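Local coordinates for lysyl oxidase (Pichia pastoris, PDB 1W7C), which probably oxidises primary amines, including lysine side chains of proteins, using a copper ion and a topaquinone cofactor made from one of its own tyrosines, at residues A[379-384]-A[395-400]; A[367-372]-A[430-435]; A[374-379]-A[400-405]; A[19-24]-A[308-313]. One frame throughout, in Å; residues are numbered along the deposited sequence.

Contact 1 of 4, residues A[379-384]-A[395-400]; sequences AGYFTT and RTLSYC. With NAG (2-acetamido-2-deoxy-beta-D-glucopyranose), chain T.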
# COMPACT_ATOMS: atom_id res chain seq x y z
N ALA A 379 -13.93 -18.90 -2.52
CA ALA A 379 -13.59 -18.60 -3.92
C ALA A 379 -14.26 -19.58 -4.88
O ALA A 379 -14.47 -20.73 -4.53
CB ALA A 379 -12.10 -18.67 -4.15
N GLY A 380 -14.55 -19.12 -6.08
CA GLY A 380 -14.84 -19.98 -7.20
C GLY A 380 -13.61 -20.07 -8.11
O GLY A 380 -12.86 -19.13 -8.26
N TYR A 381 -13.46 -21.24 -8.73
CA TYR A 381 -12.28 -21.54 -9.54
C TYR A 381 -12.64 -21.79 -11.00
O TYR A 381 -13.72 -22.35 -11.31
CB TYR A 381 -11.58 -22.79 -8.99
CG TYR A 381 -10.89 -22.54 -7.71
CD1 TYR A 381 -11.51 -22.79 -6.52
CD2 TYR A 381 -9.62 -21.97 -7.68
CE1 TYR A 381 -10.91 -22.52 -5.32
CE2 TYR A 381 -9.00 -21.70 -6.50
CZ TYR A 381 -9.64 -21.97 -5.32
OH TYR A 381 -9.03 -21.68 -4.12
N PHE A 382 -11.71 -21.41 -11.87
CA PHE A 382 -11.91 -21.46 -13.32
C PHE A 382 -10.78 -22.16 -14.04
O PHE A 382 -9.63 -22.06 -13.65
CB PHE A 382 -12.14 -20.01 -13.86
CG PHE A 382 -13.42 -19.46 -13.32
CD1 PHE A 382 -13.45 -18.83 -12.09
CD2 PHE A 382 -14.63 -19.73 -13.96
CE1 PHE A 382 -14.67 -18.46 -11.52
CE2 PHE A 382 -15.85 -19.35 -13.40
CZ PHE A 382 -15.86 -18.69 -12.19
N THR A 383 -11.17 -22.90 -15.08
CA THR A 383 -10.27 -23.69 -15.89
C THR A 383 -9.91 -22.90 -17.14
O THR A 383 -10.79 -22.29 -17.79
CB THR A 383 -11.01 -24.98 -16.30
OG1 THR A 383 -11.32 -25.74 -15.12
CG2 THR A 383 -10.12 -25.86 -17.15
N THR A 384 -8.63 -22.93 -17.49
CA THR A 384 -8.11 -22.33 -18.70
C THR A 384 -7.26 -23.35 -19.45
O THR A 384 -7.05 -24.43 -18.96
CB THR A 384 -7.27 -21.07 -18.39
OG1 THR A 384 -6.15 -21.45 -17.58
CG2 THR A 384 -8.10 -20.05 -17.62
N ARG A 395 -6.00 -26.65 -17.55
CA ARG A 395 -5.56 -26.30 -16.20
C ARG A 395 -6.73 -25.92 -15.34
O ARG A 395 -7.29 -24.84 -15.45
CB ARG A 395 -4.58 -25.13 -16.26
CG ARG A 395 -3.21 -25.51 -16.59
CD ARG A 395 -2.16 -24.41 -16.43
NE ARG A 395 -0.95 -24.87 -17.06
CZ ARG A 395 -0.78 -24.93 -18.37
NH1 ARG A 395 -1.67 -24.40 -19.19
NH2 ARG A 395 0.36 -25.43 -18.85
N THR A 396 -7.13 -26.83 -14.47
CA THR A 396 -8.19 -26.54 -13.52
C THR A 396 -7.56 -25.70 -12.40
O THR A 396 -6.33 -25.62 -12.23
CB THR A 396 -8.81 -27.81 -12.95
OG1 THR A 396 -7.82 -28.52 -12.22
CG2 THR A 396 -9.27 -28.72 -14.11
N LEU A 397 -8.44 -25.04 -11.68
CA LEU A 397 -8.04 -24.18 -10.57
C LEU A 397 -6.97 -23.16 -11.02
O LEU A 397 -6.04 -22.82 -10.29
CB LEU A 397 -7.59 -25.01 -9.37
CG LEU A 397 -8.70 -25.68 -8.50
CD1 LEU A 397 -9.87 -26.34 -9.20
CD2 LEU A 397 -8.01 -26.57 -7.53
N SER A 398 -7.14 -22.63 -12.23
CA SER A 398 -6.18 -21.74 -12.85
C SER A 398 -6.26 -20.29 -12.32
O SER A 398 -5.23 -19.65 -12.14
CB SER A 398 -6.40 -21.74 -14.37
OG SER A 398 -5.51 -20.86 -15.02
N TYR A 399 -7.47 -19.81 -12.11
CA TYR A 399 -7.67 -18.55 -11.43
C TYR A 399 -8.86 -18.66 -10.53
O TYR A 399 -9.69 -19.55 -10.69
CB TYR A 399 -7.74 -17.36 -12.40
CG TYR A 399 -8.95 -17.31 -13.33
CD1 TYR A 399 -10.08 -16.61 -12.97
CD2 TYR A 399 -8.92 -17.89 -14.57
CE1 TYR A 399 -11.15 -16.48 -13.84
CE2 TYR A 399 -9.99 -17.77 -15.46
CZ TYR A 399 -11.11 -17.06 -15.09
OH TYR A 399 -12.18 -16.93 -15.94
N CYS A 400 -8.93 -17.79 -9.54
CA CYS A 400 -10.04 -17.80 -8.60
C CYS A 400 -10.67 -16.42 -8.51
O CYS A 400 -10.01 -15.40 -8.78
CB CYS A 400 -9.62 -18.27 -7.19
SG CYS A 400 -8.61 -17.03 -6.31
C1 NAG T . -11.01 -28.93 -19.20
C2 NAG T . -11.77 -29.96 -20.07
C3 NAG T . -13.28 -29.76 -19.97
C4 NAG T . -13.70 -29.80 -18.50
C5 NAG T . -12.83 -28.83 -17.68
C6 NAG T . -13.15 -28.94 -16.19
C7 NAG T . -10.84 -30.99 -22.06
C8 NAG T . -11.06 -31.07 -23.55
N2 NAG T . -11.36 -29.92 -21.46
O3 NAG T . -13.98 -30.77 -20.67
O4 NAG T . -15.08 -29.51 -18.40
O5 NAG T . -11.46 -29.14 -17.88
O6 NAG T . -12.69 -30.18 -15.70
O7 NAG T . -10.22 -31.88 -21.48
O HOH W 1 -11.23 -25.01 -12.42
O HOH W 2 -3.97 -22.80 -18.77
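Phe-382 and Tyr-399 face each other as a hydrogen-bonded antiparallel pair, and the backbone of Phe-382 carries much of the link. Phe-382 N donates to Tyr-399 O at 3.0 Å. Phe-382 O accepts from Ser-398 N at 2.9 Å and, weakly, from Tyr-399 N, so two successive amides share one acceptor. Farther along, Thr-384 and Arg-395 exchange a pair of backbone bonds, the shorter running 2.8 Å from Arg-395 N to Thr-384 O. Leu-397 N is satisfied by a water that also binds Thr-383 OG1.

The hydroxyls are well provided for. Thr-384 OG1, held between its backbone N and carbonyl carbon (chi1 61°), meets Ser-398 OG at 2.7 Å in one of the serine's two conformers; small hydroxyl residues suit this close approach. A second water joins Thr-384 OG1 to Arg-395 NH1, lying in the plane of the guanidinium group, whose NH1 and NE also bond to Thr-386 OG1 and Arg-366 O. Tyr-399 OH is taken up by Glu-300 and Thr-311.

Apolar contacts back the polar ones. Phe-382 CB sits over one face of the Tyr-399 ring, 3.4 Å from Tyr-399 CZ, while Thr-384 CG2 meets that ring's edge; the two aromatic planes are nearly parallel (20°) but slid apart. On the other face of the sheet, Tyr-381 CE2 packs 3.6 Å from Cys-400 CB, and Leu-397 CG lies off-centre against the same tyrosine ring. The whole is a beta hairpin of strands 380-388 and 391-405, interrupted by a classic bulge in which Ser-398 and Tyr-399 together face Phe-382.

Contact 2 of 4, residues A[367-372]-A[430-435]; sequences FSLVPG and RFISTI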
# COMPACT_ATOMS: atom_id res chain seq x y z
N PHE A 367 0.93 -23.78 -12.53
CA PHE A 367 0.26 -24.76 -11.68
C PHE A 367 -1.10 -24.28 -11.20
O PHE A 367 -1.40 -23.10 -11.27
CB PHE A 367 1.08 -25.04 -10.42
CG PHE A 367 2.47 -25.56 -10.67
CD1 PHE A 367 3.54 -24.68 -10.83
CD2 PHE A 367 2.73 -26.93 -10.64
CE1 PHE A 367 4.82 -25.16 -11.01
CE2 PHE A 367 4.02 -27.42 -10.81
CZ PHE A 367 5.07 -26.54 -10.99
N SER A 368 -1.88 -25.20 -10.67
CA SER A 368 -3.18 -24.90 -10.05
C SER A 368 -2.98 -24.13 -8.72
O SER A 368 -1.92 -24.24 -8.07
CB SER A 368 -3.94 -26.19 -9.75
OG SER A 368 -4.27 -26.88 -10.93
N LEU A 369 -4.02 -23.42 -8.32
CA LEU A 369 -4.15 -22.79 -7.00
C LEU A 369 -4.49 -23.85 -5.95
O LEU A 369 -5.24 -24.78 -6.21
CB LEU A 369 -5.24 -21.73 -7.03
CG LEU A 369 -4.97 -20.53 -7.90
CD1 LEU A 369 -6.25 -19.82 -8.28
CD2 LEU A 369 -4.02 -19.61 -7.23
N VAL A 370 -3.96 -23.67 -4.74
CA VAL A 370 -4.25 -24.54 -3.58
C VAL A 370 -5.47 -24.00 -2.87
O VAL A 370 -5.41 -22.93 -2.26
CB VAL A 370 -3.07 -24.60 -2.63
CG1 VAL A 370 -3.41 -25.47 -1.44
CG2 VAL A 370 -1.78 -25.09 -3.39
N PRO A 371 -6.59 -24.72 -2.93
CA PRO A 371 -7.81 -24.25 -2.27
C PRO A 371 -7.60 -23.96 -0.78
O PRO A 371 -6.83 -24.66 -0.11
CB PRO A 371 -8.80 -25.44 -2.45
CG PRO A 371 -8.32 -26.09 -3.71
CD PRO A 371 -6.83 -26.01 -3.62
N GLY A 372 -8.30 -22.95 -0.29
CA GLY A 372 -8.30 -22.57 1.11
C GLY A 372 -7.11 -21.73 1.52
O GLY A 372 -7.22 -20.94 2.45
N ARG A 430 -7.64 -13.59 -8.65
CA ARG A 430 -6.23 -13.94 -8.45
C ARG A 430 -5.78 -15.09 -9.34
O ARG A 430 -6.55 -16.03 -9.60
CB ARG A 430 -6.01 -14.37 -6.99
CG ARG A 430 -4.72 -15.10 -6.72
CD ARG A 430 -4.49 -15.39 -5.24
NE ARG A 430 -4.18 -14.16 -4.51
CZ ARG A 430 -4.77 -13.74 -3.42
NH1 ARG A 430 -5.71 -14.47 -2.83
NH2 ARG A 430 -4.41 -12.60 -2.88
N PHE A 431 -4.52 -15.02 -9.77
CA PHE A 431 -3.83 -16.25 -10.16
C PHE A 431 -2.41 -16.16 -9.64
O PHE A 431 -1.92 -15.06 -9.32
CB PHE A 431 -3.93 -16.59 -11.65
CG PHE A 431 -2.96 -15.88 -12.53
CD1 PHE A 431 -3.18 -14.58 -12.92
CD2 PHE A 431 -1.83 -16.53 -12.99
CE1 PHE A 431 -2.29 -13.95 -13.76
CE2 PHE A 431 -0.94 -15.89 -13.86
CZ PHE A 431 -1.16 -14.61 -14.22
N ILE A 432 -1.77 -17.31 -9.54
CA ILE A 432 -0.40 -17.39 -9.06
C ILE A 432 0.42 -18.17 -10.07
O ILE A 432 0.04 -19.28 -10.48
CB ILE A 432 -0.38 -18.12 -7.67
CG1 ILE A 432 -1.07 -17.23 -6.63
CG2 ILE A 432 1.08 -18.40 -7.31
CD1 ILE A 432 -1.21 -17.87 -5.24
N SER A 433 1.51 -17.58 -10.51
CA SER A 433 2.45 -18.21 -11.42
C SER A 433 3.75 -18.53 -10.70
O SER A 433 4.52 -17.63 -10.34
CB SER A 433 2.69 -17.24 -12.59
OG SER A 433 3.43 -17.90 -13.61
N THR A 434 4.00 -19.82 -10.51
CA THR A 434 5.26 -20.28 -9.97
C THR A 434 6.14 -20.64 -11.16
O THR A 434 5.88 -21.61 -11.88
CB THR A 434 5.09 -21.49 -9.07
OG1 THR A 434 4.18 -21.20 -7.98
CG2 THR A 434 6.44 -21.84 -8.48
N ILE A 435 7.15 -19.81 -11.39
CA ILE A 435 8.07 -19.96 -12.51
C ILE A 435 9.42 -20.33 -11.94
O ILE A 435 10.19 -19.48 -11.48
CB ILE A 435 8.16 -18.66 -13.34
CG1 ILE A 435 6.72 -18.20 -13.73
CG2 ILE A 435 9.00 -18.91 -14.59
CD1 ILE A 435 6.70 -16.91 -14.53
O HOH W 3 1.64 -21.61 -10.70
O HOH W 4 -1.52 -21.25 -9.21
O HOH W 5 -1.18 -20.89 -12.81
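Leu-369 lays its CD2 methyl against the side chain of Ile-432, 3.8 Å from Ile-432 CG1 and almost as near to its CD1. The leucine's other branch reaches the backbone, with Leu-369 CD1 4.0 Å from Arg-430 O. Two branched aliphatic residues suit this buried spot because neither asks for a polar partner. Leu-369 CG, anti to the carbonyl carbon (chi1 -66°), is directed toward the strand, and chi2 (159°) then divides the methyls between Ile-432 and Arg-430 O.

At the other end, the Phe-367 ring presents its edge to Thr-434: Phe-367 CE1 is 3.8 Å from Thr-434 O, which lies near the ring plane, as a slightly positive C-H edge would favour. Phe-367 was modelled in two conformers, so this approach holds for one of them. Thr-434 turns its hydroxyl to Asp-439, leaving CB to meet the ring.

The backbones are too far apart for direct hydrogen bonds, and water fills the role. One molecule accepts from Phe-367 N at 2.9 Å and from Thr-434 N at 3.0 Å, and donates to Ile-432 O at 2.8 Å. Two more waters lie within bonding distance of both Phe-367 O and Ile-432 O.

Around this core, Arg-430 bonds through NE to Asn-441 and through NH1 to the carbonyl of Asp-407 of the second subunit, placing the contact beside the dimer interface. The side chain of Thr-434 is about 13 Å from the copper ion. The chemistry is split: Leu-369 and Ile-432 meet by apolar contact alone, whereas neighbouring backbone groups are joined through bridging waters, one beside the leucine.

Contact 3 of 4, residues A[374-379]-A[400-405]; sequences DCPSTA and CVFENQ. Unlike the reference sequence in segment 374-379: Ser-377 (reference Ala).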
# COMPACT_ATOMS: atom_id res chain seq x y z
N ASP A 374 -4.30 -20.51 -1.05
CA ASP A 374 -3.99 -19.53 -2.07
C ASP A 374 -5.13 -18.53 -2.28
O ASP A 374 -4.86 -17.38 -2.65
CB ASP A 374 -3.63 -20.17 -3.41
CG ASP A 374 -2.23 -20.74 -3.45
OD1 ASP A 374 -1.34 -20.32 -2.68
OD2 ASP A 374 -1.98 -21.66 -4.28
N CYS A 375 -6.36 -18.99 -2.13
CA CYS A 375 -7.57 -18.18 -2.17
C CYS A 375 -8.43 -18.58 -1.00
O CYS A 375 -8.37 -19.75 -0.54
CB CYS A 375 -8.35 -18.43 -3.48
SG CYS A 375 -7.40 -18.09 -4.99
N PRO A 376 -9.28 -17.69 -0.51
CA PRO A 376 -10.23 -18.10 0.53
C PRO A 376 -11.15 -19.23 0.07
O PRO A 376 -11.39 -19.49 -1.11
CB PRO A 376 -11.03 -16.81 0.82
CG PRO A 376 -10.15 -15.71 0.31
CD PRO A 376 -9.43 -16.27 -0.85
N SER A 377 -11.66 -19.93 1.07
CA SER A 377 -12.53 -21.09 0.86
C SER A 377 -13.85 -20.74 0.12
O SER A 377 -14.45 -21.61 -0.51
CB SER A 377 -12.82 -21.77 2.20
OG SER A 377 -11.61 -22.26 2.78
N THR A 378 -14.22 -19.46 0.11
CA THR A 378 -15.42 -18.99 -0.59
C THR A 378 -15.15 -18.70 -2.07
O THR A 378 -16.06 -18.29 -2.79
CB THR A 378 -15.91 -17.69 0.02
OG1 THR A 378 -14.80 -16.78 0.04
CG2 THR A 378 -16.37 -17.85 1.45
N ALA A 379 -13.93 -18.90 -2.52
CA ALA A 379 -13.59 -18.60 -3.92
C ALA A 379 -14.26 -19.58 -4.88
O ALA A 379 -14.47 -20.73 -4.53
CB ALA A 379 -12.10 -18.67 -4.15
N CYS A 400 -8.93 -17.79 -9.54
CA CYS A 400 -10.04 -17.80 -8.60
C CYS A 400 -10.67 -16.42 -8.51
O CYS A 400 -10.01 -15.40 -8.78
CB CYS A 400 -9.62 -18.27 -7.19
SG CYS A 400 -8.61 -17.03 -6.31
N VAL A 401 -11.94 -16.43 -8.12
CA VAL A 401 -12.73 -15.25 -7.92
C VAL A 401 -13.38 -15.31 -6.55
O VAL A 401 -13.98 -16.31 -6.20
CB VAL A 401 -13.81 -15.17 -9.02
CG1 VAL A 401 -14.68 -13.91 -8.83
CG2 VAL A 401 -13.16 -15.23 -10.43
N PHE A 402 -13.24 -14.26 -5.76
CA PHE A 402 -13.81 -14.22 -4.43
C PHE A 402 -14.16 -12.82 -3.99
O PHE A 402 -13.56 -11.84 -4.44
CB PHE A 402 -12.91 -14.89 -3.36
CG PHE A 402 -11.57 -14.21 -3.15
CD1 PHE A 402 -10.49 -14.53 -3.95
CD2 PHE A 402 -11.40 -13.30 -2.11
CE1 PHE A 402 -9.25 -13.94 -3.74
CE2 PHE A 402 -10.16 -12.70 -1.90
CZ PHE A 402 -9.09 -13.03 -2.71
N GLU A 403 -15.16 -12.74 -3.12
CA GLU A 403 -15.52 -11.48 -2.49
C GLU A 403 -14.86 -11.40 -1.11
O GLU A 403 -15.03 -12.25 -0.26
CB GLU A 403 -17.03 -11.34 -2.36
CG GLU A 403 -17.42 -9.92 -1.95
CD GLU A 403 -18.93 -9.69 -1.87
OE1 GLU A 403 -19.66 -10.60 -1.42
OE2 GLU A 403 -19.35 -8.57 -2.24
N ASN A 404 -14.03 -10.39 -0.92
CA ASN A 404 -13.44 -10.15 0.39
C ASN A 404 -14.28 -9.17 1.18
O ASN A 404 -15.02 -8.38 0.59
CB ASN A 404 -11.99 -9.61 0.27
CG ASN A 404 -11.22 -9.72 1.57
OD1 ASN A 404 -11.45 -10.67 2.37
ND2 ASN A 404 -10.28 -8.78 1.81
N GLN A 405 -14.14 -9.21 2.52
CA GLN A 405 -14.56 -8.10 3.38
C GLN A 405 -13.27 -7.45 3.82
O GLN A 405 -12.49 -8.01 4.60
CB GLN A 405 -15.36 -8.62 4.58
CG GLN A 405 -15.97 -7.49 5.42
CD GLN A 405 -17.04 -6.71 4.70
OE1 GLN A 405 -16.91 -5.50 4.50
NE2 GLN A 405 -18.16 -7.38 4.40
O HOH W 6 -16.70 -15.47 -3.23
O HOH W 7 -16.34 -14.51 0.44
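Glu-403 O accepts a hydrogen bond from a water 2.7 Å away, and that water accepts from Thr-378 OG1, so the threonine hydroxyl is tied to the strand at one remove. A second water repeats the bridge on the backbone, donating to Thr-378 O at 2.9 Å and accepting from Glu-403 N at 3.1 Å. Both polar atoms of the Glu-403 backbone are met through solvent, and no hydrogen bond runs directly between the segments.

The covalent link is the disulfide from Cys-375 SG to Cys-400 SG, 2.1 Å long, with a torsion of -83° about the S-S bond, close to the relaxed value. Beside it Phe-402 offers a ring face to Pro-376: Pro-376 CD stands over the ring centre, 2° off the normal, and Pro-376 CG lies 3.6 Å from Phe-402 CD2. Proline suits the place because its CD, bonded to the amide nitrogen, carries slightly positive hydrogens that favour an aromatic face. With CG between the backbone N and the carbonyl carbon (chi1 64°), the phenylalanine holds its ring under that proline. The strand's course brings Phe-402 CB within 3.8 Å of Ala-379 CA. A serine in place of Phe-402 would probably leave the proline without its aromatic floor and open a gap beside the disulfide.

Residues 376-379 form a type I turn, closed by Ala-379 N bonding to Pro-376 O at 3.0 Å. Just before it, Asp-374 makes a salt bridge with Arg-412 of the second subunit. The arrangement is a disulfide-tethered loop whose turn packs on strand 391-405 before the chain enters strand 380-388, first of the beta hairpin.

Contact 4 of 4, residues A[19-24]-A[308-313]; sequences NIWTSL and GFYTSW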
# COMPACT_ATOMS: atom_id res chain seq x y z
N ASN A 19 -17.36 -13.81 -25.85
CA ASN A 19 -16.00 -13.51 -25.51
C ASN A 19 -15.08 -13.75 -26.72
O ASN A 19 -14.55 -14.86 -26.94
CB ASN A 19 -15.61 -14.36 -24.33
CG ASN A 19 -14.21 -13.99 -23.79
OD1 ASN A 19 -13.34 -13.44 -24.49
ND2 ASN A 19 -13.99 -14.32 -22.54
N ILE A 20 -14.90 -12.68 -27.49
CA ILE A 20 -14.12 -12.71 -28.71
C ILE A 20 -12.61 -12.75 -28.46
O ILE A 20 -11.83 -12.78 -29.41
CB ILE A 20 -14.50 -11.50 -29.61
CG1 ILE A 20 -14.38 -10.17 -28.85
CG2 ILE A 20 -15.94 -11.70 -30.12
CD1 ILE A 20 -14.45 -8.94 -29.72
N TRP A 21 -12.22 -12.71 -27.18
CA TRP A 21 -10.83 -12.76 -26.80
C TRP A 21 -10.42 -14.12 -26.25
O TRP A 21 -9.26 -14.29 -25.88
CB TRP A 21 -10.52 -11.65 -25.75
CG TRP A 21 -11.02 -10.32 -26.14
CD1 TRP A 21 -10.39 -9.40 -26.92
CD2 TRP A 21 -12.28 -9.74 -25.80
NE1 TRP A 21 -11.16 -8.28 -27.08
CE2 TRP A 21 -12.35 -8.47 -26.42
CE3 TRP A 21 -13.38 -10.17 -25.05
CZ2 TRP A 21 -13.42 -7.62 -26.24
CZ3 TRP A 21 -14.46 -9.32 -24.89
CH2 TRP A 21 -14.48 -8.07 -25.50
N THR A 22 -11.36 -15.06 -26.19
CA THR A 22 -11.10 -16.28 -25.46
C THR A 22 -10.09 -17.18 -26.18
O THR A 22 -9.95 -17.13 -27.42
CB THR A 22 -12.45 -17.00 -25.22
OG1 THR A 22 -12.32 -17.92 -24.14
CG2 THR A 22 -12.90 -17.82 -26.44
N SER A 23 -9.43 -18.03 -25.39
CA SER A 23 -8.44 -18.95 -25.95
C SER A 23 -9.10 -19.90 -26.93
O SER A 23 -10.32 -20.10 -26.93
CB SER A 23 -7.75 -19.75 -24.84
OG SER A 23 -8.64 -20.68 -24.23
N LEU A 24 -8.28 -20.48 -27.80
CA LEU A 24 -8.79 -21.46 -28.74
C LEU A 24 -9.37 -22.68 -28.04
O LEU A 24 -8.85 -23.16 -27.03
CB LEU A 24 -7.70 -21.89 -29.70
CG LEU A 24 -7.14 -20.81 -30.62
CD1 LEU A 24 -6.01 -21.41 -31.42
CD2 LEU A 24 -8.23 -20.22 -31.52
N GLY A 308 -18.73 -5.31 -14.73
CA GLY A 308 -18.73 -6.42 -15.65
C GLY A 308 -17.40 -6.48 -16.39
O GLY A 308 -16.77 -5.44 -16.62
N PHE A 309 -16.99 -7.68 -16.80
CA PHE A 309 -15.78 -7.86 -17.59
C PHE A 309 -15.68 -9.29 -18.10
O PHE A 309 -16.30 -10.18 -17.54
CB PHE A 309 -14.48 -7.48 -16.83
CG PHE A 309 -14.29 -8.21 -15.53
CD1 PHE A 309 -14.70 -7.63 -14.34
CD2 PHE A 309 -13.76 -9.51 -15.48
CE1 PHE A 309 -14.56 -8.31 -13.13
CE2 PHE A 309 -13.61 -10.19 -14.26
CZ PHE A 309 -14.02 -9.59 -13.10
N TYR A 310 -14.86 -9.48 -19.12
CA TYR A 310 -14.49 -10.78 -19.62
C TYR A 310 -13.05 -11.06 -19.27
O TYR A 310 -12.22 -10.15 -19.25
CB TYR A 310 -14.62 -10.85 -21.15
CG TYR A 310 -15.99 -10.53 -21.69
CD1 TYR A 310 -16.38 -9.23 -21.91
CD2 TYR A 310 -16.85 -11.54 -22.09
CE1 TYR A 310 -17.64 -8.93 -22.44
CE2 TYR A 310 -18.12 -11.24 -22.61
CZ TYR A 310 -18.48 -9.94 -22.80
OH TYR A 310 -19.73 -9.65 -23.32
N THR A 311 -12.74 -12.33 -19.04
CA THR A 311 -11.35 -12.74 -18.87
C THR A 311 -10.88 -13.58 -20.07
O THR A 311 -11.66 -14.17 -20.80
CB THR A 311 -11.12 -13.59 -17.60
OG1 THR A 311 -11.81 -14.82 -17.75
CG2 THR A 311 -11.62 -12.88 -16.33
N SER A 312 -9.59 -13.54 -20.28
CA SER A 312 -8.91 -14.32 -21.29
C SER A 312 -7.61 -14.82 -20.71
O SER A 312 -7.05 -14.21 -19.82
CB SER A 312 -8.65 -13.46 -22.54
OG SER A 312 -8.00 -14.23 -23.53
N TRP A 313 -7.11 -15.92 -21.26
CA TRP A 313 -5.89 -16.56 -20.76
C TRP A 313 -4.93 -16.86 -21.90
O TRP A 313 -5.33 -17.42 -22.93
CB TRP A 313 -6.27 -17.88 -20.07
CG TRP A 313 -5.13 -18.47 -19.32
CD1 TRP A 313 -4.18 -19.36 -19.80
CD2 TRP A 313 -4.81 -18.25 -17.95
NE1 TRP A 313 -3.29 -19.68 -18.80
CE2 TRP A 313 -3.65 -19.01 -17.66
CE3 TRP A 313 -5.39 -17.50 -16.91
CZ2 TRP A 313 -3.09 -19.04 -16.39
CZ3 TRP A 313 -4.83 -17.55 -15.64
CH2 TRP A 313 -3.68 -18.30 -15.40
O HOH W 8 -11.69 -16.82 -21.75
O HOH W 9 -9.19 -17.77 -22.47
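Asn-19 ND2 donates to Thr-311 O at 2.9 Å, the oxygen lying in the asparagine's amide plane. Next to it, Ser-312 OG donates a hydrogen bond to Trp-21 O at 2.7 Å, approaching from above the carbonyl plane. The serine OG is anti to its own backbone N (chi1 -179°), which brings this small hydroxyl up to the loop. Trp-21 CZ3 stands over one face of Tyr-310, 3.5 Å from Tyr-310 CD1, the ring planes inclined at 54°.

Behind these contacts, Asn-19 OD1 accepts from Trp-21 N at 3.0 Å in an Asx turn, within a type I turn spanning 19-22. Asparagine fits because its two amide ends serve loop and strand at once, ND2 also bonding to Glu-299 O. A leucine here would probably leave Thr-311 O and Trp-21 N without this amide and free the turn to shift. Waters bridge Thr-22 OG1 to Thr-311 O, and Ser-23 N to Trp-313 N.

Farther out, Trp-21 stacks on Tyr-322 of strand 318-326 and touches helix 65-73. The loop, leading from strand 11-12 to helix 26-39, thus runs alongside strand 307-314, itself paired with strands 301-304 and 318-326.

Overall arrangement
Three of the contacts cluster in the enzyme domain: the centre of contact 1 is about 9 Å from that of contact 2 and about 11 Å from that of contact 3. They are nested along the chain, contact 2 closing a loop that encloses contact 3, which encloses contact 1. Strands 380-388, 391-405 and 418-433 pair antiparallel in that order, so the hairpin and the preceding loop form one unit, touched by the second subunit at contacts 2 and 3. Contact 4 closes earlier in the chain, and its centre lies about 14 Å from that of contact 1; Trp-313 packs against Ser-398 and Phe-431, joining strand 307-314, on which the N-terminal loop packs, to this unit.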